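Local coordinates for mundticin KS immunity protein (Enterococcus mundtii, PDB 2ZRR) that probably protects the bacterium that makes mundticin KS from its own bacteriocin, as an immunity protein folded into an antiparallel four-helix bundle, at residues Glu38-Glu43 and Lys106-Ile111; Glu55-Val60 and Ile84-Ala89. All blocks are in the same frame, centred on the assembly; numbering follows the deposited sequence.

Contact 1 of 2, residues Glu38-Glu43 and Lys106-Ile111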
loop_
_atom_site.group_PDB
_atom_site.type_symbol
_atom_site.label_atom_id
_atom_site.label_comp_id
_atom_site.label_asym_id
_atom_site.label_seq_id
_atom_site.Cartn_x
_atom_site.Cartn_y
_atom_site.Cartn_z
ATOM N N GLU A 38 -1.795 5.492 6.219
ATOM C CA GLU A 38 -0.525 6.106 5.844
ATOM C C GLU A 38 0.656 5.477 6.607
ATOM O O GLU A 38 1.714 5.213 6.032
ATOM C CB GLU A 38 -0.585 7.609 6.114
ATOM C CG GLU A 38 -1.344 8.397 5.072
ATOM C CD GLU A 38 -1.749 9.759 5.567
ATOM O OE1 GLU A 38 -1.211 10.215 6.591
ATOM O OE2 GLU A 38 -2.615 10.388 4.927
ATOM N N VAL A 39 0.462 5.234 7.903
ATOM C CA VAL A 39 1.499 4.625 8.743
ATOM C C VAL A 39 1.918 3.272 8.173
ATOM O O VAL A 39 3.106 3.012 7.996
ATOM C CB VAL A 39 0.999 4.445 10.203
ATOM C CG1 VAL A 39 1.787 3.360 10.914
ATOM C CG2 VAL A 39 1.124 5.751 10.943
ATOM N N ILE A 40 0.944 2.417 7.870
ATOM C CA ILE A 40 1.240 1.098 7.324
ATOM C C ILE A 40 2.030 1.191 6.012
ATOM O O ILE A 40 2.975 0.430 5.776
ATOM C CB ILE A 40 -0.058 0.306 7.075
ATOM C CG1 ILE A 40 -0.796 0.089 8.392
ATOM C CG2 ILE A 40 0.252 -1.039 6.446
ATOM C CD1 ILE A 40 -2.130 -0.613 8.218
ATOM N N ILE A 41 1.646 2.126 5.153
ATOM C CA ILE A 41 2.333 2.279 3.874
ATOM C C ILE A 41 3.763 2.760 4.105
ATOM O O ILE A 41 4.706 2.252 3.501
ATOM C CB ILE A 41 1.559 3.264 2.948
ATOM C CG1 ILE A 41 0.323 2.554 2.378
ATOM C CG2 ILE A 41 2.466 3.758 1.814
ATOM C CD1 ILE A 41 -0.909 3.431 2.269
ATOM N N THR A 42 3.926 3.728 4.994
ATOM C CA THR A 42 5.256 4.245 5.295
ATOM C C THR A 42 6.147 3.090 5.762
ATOM O O THR A 42 7.243 2.891 5.254
ATOM C CB THR A 42 5.177 5.326 6.391
ATOM O OG1 THR A 42 4.346 6.405 5.937
ATOM C CG2 THR A 42 6.553 5.858 6.721
ATOM N N GLU A 43 5.645 2.323 6.723
ATOM C CA GLU A 43 6.368 1.177 7.267
ATOM C C GLU A 43 6.731 0.192 6.167
ATOM O O GLU A 43 7.872 -0.261 6.073
ATOM C CB GLU A 43 5.504 0.463 8.310
ATOM C CG GLU A 43 5.271 1.281 9.556
ATOM C CD GLU A 43 4.255 0.638 10.484
ATOM O OE1 GLU A 43 3.441 -0.188 10.007
ATOM O OE2 GLU A 43 4.278 0.967 11.691
ATOM N N LYS A 106 -2.336 -6.974 3.895
ATOM C CA LYS A 106 -3.687 -7.439 4.224
ATOM C C LYS A 106 -4.285 -6.563 5.316
ATOM O O LYS A 106 -5.483 -6.261 5.313
ATOM C CB LYS A 106 -3.645 -8.901 4.692
ATOM C CG LYS A 106 -3.257 -9.894 3.599
ATOM C CD LYS A 106 -3.470 -11.342 4.028
ATOM C CE LYS A 106 -2.147 -12.000 4.422
ATOM N NZ LYS A 106 -2.006 -13.391 3.900
ATOM N N GLU A 107 -3.433 -6.159 6.252
ATOM C CA GLU A 107 -3.837 -5.304 7.355
ATOM C C GLU A 107 -4.210 -3.925 6.787
ATOM O O GLU A 107 -5.026 -3.192 7.354
ATOM C CB GLU A 107 -2.676 -5.211 8.347
ATOM C CG GLU A 107 -2.719 -4.053 9.318
ATOM C CD GLU A 107 -1.456 -3.983 10.165
ATOM O OE1 GLU A 107 -1.338 -3.068 11.016
ATOM O OE2 GLU A 107 -0.577 -4.854 9.972
ATOM N N LEU A 108 -3.617 -3.580 5.649
ATOM C CA LEU A 108 -3.907 -2.307 5.005
ATOM C C LEU A 108 -5.301 -2.379 4.383
ATOM O O LEU A 108 -6.146 -1.517 4.640
ATOM C CB LEU A 108 -2.855 -2.005 3.930
ATOM C CG LEU A 108 -3.005 -0.720 3.109
ATOM C CD1 LEU A 108 -2.989 0.514 4.009
ATOM C CD2 LEU A 108 -1.880 -0.664 2.106
ATOM N N MET A 109 -5.538 -3.412 3.577
ATOM C CA MET A 109 -6.838 -3.601 2.928
ATOM C C MET A 109 -7.950 -3.727 3.971
ATOM O O MET A 109 -9.069 -3.256 3.771
ATOM C CB MET A 109 -6.811 -4.855 2.050
ATOM C CG MET A 109 -6.534 -4.589 0.585
ATOM S SD MET A 109 -5.158 -3.440 0.291
ATOM C CE MET A 109 -6.047 -1.978 -0.262
ATOM N N SER A 110 -7.625 -4.366 5.088
ATOM C CA SER A 110 -8.575 -4.558 6.173
ATOM C C SER A 110 -9.102 -3.246 6.736
ATOM O O SER A 110 -10.123 -3.241 7.418
ATOM C CB SER A 110 -7.931 -5.349 7.312
ATOM O OG SER A 110 -7.855 -4.561 8.494
ATOM N N ILE A 111 -8.409 -2.139 6.484
ATOM C CA ILE A 111 -8.879 -0.858 7.000
ATOM C C ILE A 111 -10.161 -0.512 6.257
ATOM O O ILE A 111 -11.106 0.037 6.837
ATOM C CB ILE A 111 -7.839 0.258 6.804
ATOM C CG1 ILE A 111 -6.676 0.041 7.767
ATOM C CG2 ILE A 111 -8.466 1.616 7.085
ATOM C CD1 ILE A 111 -5.508 0.964 7.528
#
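Ile40 of helix 33-48 reaches into the face that helix 99-109 and the residues just after it turn toward it, and each branch finds a different partner. Its CB points toward the 106-111 segment. From there CG2 drops onto the root of Leu108, 4.1 Å from Leu108 CB. The other branch starts at CG1, which stands anti to the carbonyl carbon (chi1 -62°) and lies 4.1 Å from Glu107 OE1. With chi2 extended at 177°, CD1 is carried farthest across: it packs 3.7 Å from Glu107 CG and meets Ile111 CD1 tip to tip at 3.8 Å. The delta methyl therefore touches both the stem of Glu107 and the end of Ile111, which approach it from different directions.

Ile41, the next residue in the helix, comes in from the flank. Its CG1 lies 3.9 Å from Leu108 CD2, while its CD1 approaches the other methyl, Leu108 CD1, at 4.0 Å, so both arms of the leucine fork are engaged. Leu108 also packs on Leu79 and Met82 of helix 75-90, and Ile41 on Leu68 of helix 55-70, which places this pair where all four helices of the bundle converge.

Glu107, extended beyond CG, lays CG and the near side of its carboxylate, OE1 included, along Ile40 CD1; at this partly exposed edge its OE2 forms a salt bridge with Lys104. Glu43 is a nearby like charge, weakly served by the same lysine. The contact is thus held between its two segments by dispersion and burial of hydrocarbon, with the carboxylate of Glu107 probably offset in part by Lys104.

Contact 2 of 2, residues Glu55-Val60 and Ile84-Ala89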
loop_
_atom_site.group_PDB
_atom_site.type_symbol
_atom_site.label_atom_id
_atom_site.label_comp_id
_atom_site.label_asym_id
_atom_site.label_seq_id
_atom_site.Cartn_x
_atom_site.Cartn_y
_atom_site.Cartn_z
ATOM N N GLU A 55 9.935 -2.535 -7.585
ATOM C CA GLU A 55 9.745 -1.119 -7.896
ATOM C C GLU A 55 8.277 -0.797 -8.182
ATOM O O GLU A 55 7.756 0.228 -7.744
ATOM C CB GLU A 55 10.621 -0.703 -9.088
ATOM C CG GLU A 55 11.687 0.353 -8.750
ATOM C CD GLU A 55 11.361 1.153 -7.489
ATOM O OE1 GLU A 55 12.095 1.012 -6.485
ATOM O OE2 GLU A 55 10.370 1.922 -7.500
ATOM N N SER A 56 7.606 -1.683 -8.906
ATOM C CA SER A 56 6.203 -1.471 -9.236
ATOM C C SER A 56 5.338 -1.375 -7.984
ATOM O O SER A 56 4.440 -0.541 -7.908
ATOM C CB SER A 56 5.697 -2.604 -10.131
ATOM O OG SER A 56 6.737 -3.096 -10.965
ATOM N N LEU A 57 5.610 -2.234 -7.003
ATOM C CA LEU A 57 4.849 -2.237 -5.753
ATOM C C LEU A 57 5.118 -0.975 -4.949
ATOM O O LEU A 57 4.193 -0.347 -4.441
ATOM C CB LEU A 57 5.207 -3.468 -4.913
ATOM C CG LEU A 57 4.373 -3.712 -3.652
ATOM C CD1 LEU A 57 2.900 -3.415 -3.929
ATOM C CD2 LEU A 57 4.550 -5.157 -3.204
ATOM N N ARG A 58 6.391 -0.610 -4.832
ATOM C CA ARG A 58 6.773 0.585 -4.096
ATOM C C ARG A 58 6.138 1.780 -4.780
ATOM O O ARG A 58 5.745 2.742 -4.126
ATOM C CB ARG A 58 8.292 0.745 -4.092
ATOM C CG ARG A 58 9.059 -0.405 -3.451
ATOM C CD ARG A 58 10.555 -0.103 -3.389
ATOM N NE ARG A 58 10.812 1.280 -2.987
ATOM C CZ ARG A 58 10.854 1.691 -1.726
ATOM N NH1 ARG A 58 10.658 0.819 -0.745
ATOM N NH2 ARG A 58 11.074 2.969 -1.442
ATOM N N LYS A 59 6.037 1.707 -6.103
ATOM C CA LYS A 59 5.436 2.779 -6.887
ATOM C C LYS A 59 3.978 2.984 -6.457
ATOM O O LYS A 59 3.588 4.088 -6.069
ATOM C CB LYS A 59 5.507 2.434 -8.383
ATOM C CG LYS A 59 5.873 3.602 -9.291
ATOM C CD LYS A 59 7.370 3.891 -9.275
ATOM C CE LYS A 59 7.897 4.050 -10.688
ATOM N NZ LYS A 59 7.803 2.781 -11.467
ATOM N N VAL A 60 3.182 1.914 -6.522
ATOM C CA VAL A 60 1.774 1.955 -6.128
ATOM C C VAL A 60 1.655 2.441 -4.693
ATOM O O VAL A 60 0.880 3.345 -4.384
ATOM C CB VAL A 60 1.137 0.561 -6.194
ATOM C CG1 VAL A 60 -0.259 0.596 -5.578
ATOM C CG2 VAL A 60 1.095 0.075 -7.632
ATOM N N ILE A 84 -6.886 -2.876 -5.948
ATOM C CA ILE A 84 -6.832 -3.411 -7.294
ATOM C C ILE A 84 -5.417 -3.274 -7.851
ATOM O O ILE A 84 -4.839 -4.233 -8.367
ATOM C CB ILE A 84 -7.825 -2.668 -8.201
ATOM C CG1 ILE A 84 -9.253 -2.968 -7.745
ATOM C CG2 ILE A 84 -7.631 -3.085 -9.652
ATOM C CD1 ILE A 84 -9.567 -4.455 -7.634
ATOM N N GLU A 85 -4.858 -2.076 -7.726
ATOM C CA GLU A 85 -3.514 -1.792 -8.210
ATOM C C GLU A 85 -2.437 -2.732 -7.673
ATOM O O GLU A 85 -1.628 -3.241 -8.442
ATOM C CB GLU A 85 -3.143 -0.358 -7.867
ATOM C CG GLU A 85 -2.845 0.494 -9.068
ATOM C CD GLU A 85 -2.929 1.965 -8.748
ATOM O OE1 GLU A 85 -1.867 2.591 -8.539
ATOM O OE2 GLU A 85 -4.061 2.493 -8.704
ATOM N N ILE A 86 -2.418 -2.951 -6.360
ATOM C CA ILE A 86 -1.421 -3.832 -5.740
ATOM C C ILE A 86 -1.525 -5.264 -6.264
ATOM O O ILE A 86 -0.622 -6.082 -6.066
ATOM C CB ILE A 86 -1.565 -3.852 -4.192
ATOM C CG1 ILE A 86 -1.409 -2.436 -3.642
ATOM C CG2 ILE A 86 -0.502 -4.753 -3.564
ATOM C CD1 ILE A 86 -1.554 -2.345 -2.143
ATOM N N SER A 87 -2.627 -5.563 -6.942
ATOM C CA SER A 87 -2.840 -6.895 -7.490
ATOM C C SER A 87 -1.946 -7.155 -8.693
ATOM O O SER A 87 -1.066 -8.011 -8.646
ATOM C CB SER A 87 -4.305 -7.072 -7.893
ATOM O OG SER A 87 -5.078 -7.530 -6.793
ATOM N N ASN A 88 -2.171 -6.396 -9.761
ATOM C CA ASN A 88 -1.410 -6.548 -10.998
ATOM C C ASN A 88 0.053 -6.130 -10.900
ATOM O O ASN A 88 0.796 -6.239 -11.874
ATOM C CB ASN A 88 -2.086 -5.769 -12.125
ATOM C CG ASN A 88 -3.512 -5.380 -11.789
ATOM O OD1 ASN A 88 -3.907 -4.230 -11.964
ATOM N ND2 ASN A 88 -4.294 -6.340 -11.303
ATOM N N ALA A 89 0.464 -5.654 -9.728
ATOM C CA ALA A 89 1.846 -5.232 -9.502
ATOM C C ALA A 89 2.578 -6.317 -8.717
ATOM O O ALA A 89 3.748 -6.612 -8.968
ATOM C CB ALA A 89 1.875 -3.915 -8.727
#
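Val60 has CG1 anti to its backbone N (chi1 171°), which directs that methyl at helix 75-90, and Ile86, with chi1 -59°, holds CG1 where it can be met: the two CG1 atoms of Val60 and Ile86 are 3.8 Å apart. This is the packing of two successive antiparallel helices in a four-helix bundle. The short axes of 55-60 and 84-89 run at 171° to each other and approach to 9.2 Å.

Ile86 presents a second branch to the same helix, its CG2 lying 3.7 Å from Leu57 CD1. Leu57 leaves its backbone across the interface rather than straight at it, and its CD1 end closes the distance; its side chain also touches Val95 in the loop after helix 75-90.

The small residue Ala89 brings the backbones close, with its CA 5.7 Å from that of Leu57. Ser56 meets this alanine through carbon, CB to CB at 4.3 Å.

At the partly exposed edge, Glu85 meets Val60 with CB and with OE1, and its OE2 is engaged by the hydroxyl of Tyr64, from the same helix as Val60, in a hydrogen bond. Val60 CG1 touches Glu85 CB at 3.8 Å, and Val60 CG2 packs on Ala89 CB at 4.2 Å.

Both contacts are buried, and they lie on opposite sides of the chain's centre, with centres about 14 Å apart. Contact 1 joins the first and last helices, bringing the two ends of the helical sequence together; contact 2 joins the middle pair and is nested within that loop. Contact 1 lies nearer the centre, about 6 Å from it against 8 Å, and its side chains also touch both middle helices, whereas contact 2 is flanked by loops. Each is apolar with a glutamate at its partly exposed edge, but the carboxylate is paired differently: with a lysine of the same helix in contact 1, with a tyrosine hydroxyl of the facing helix in contact 2.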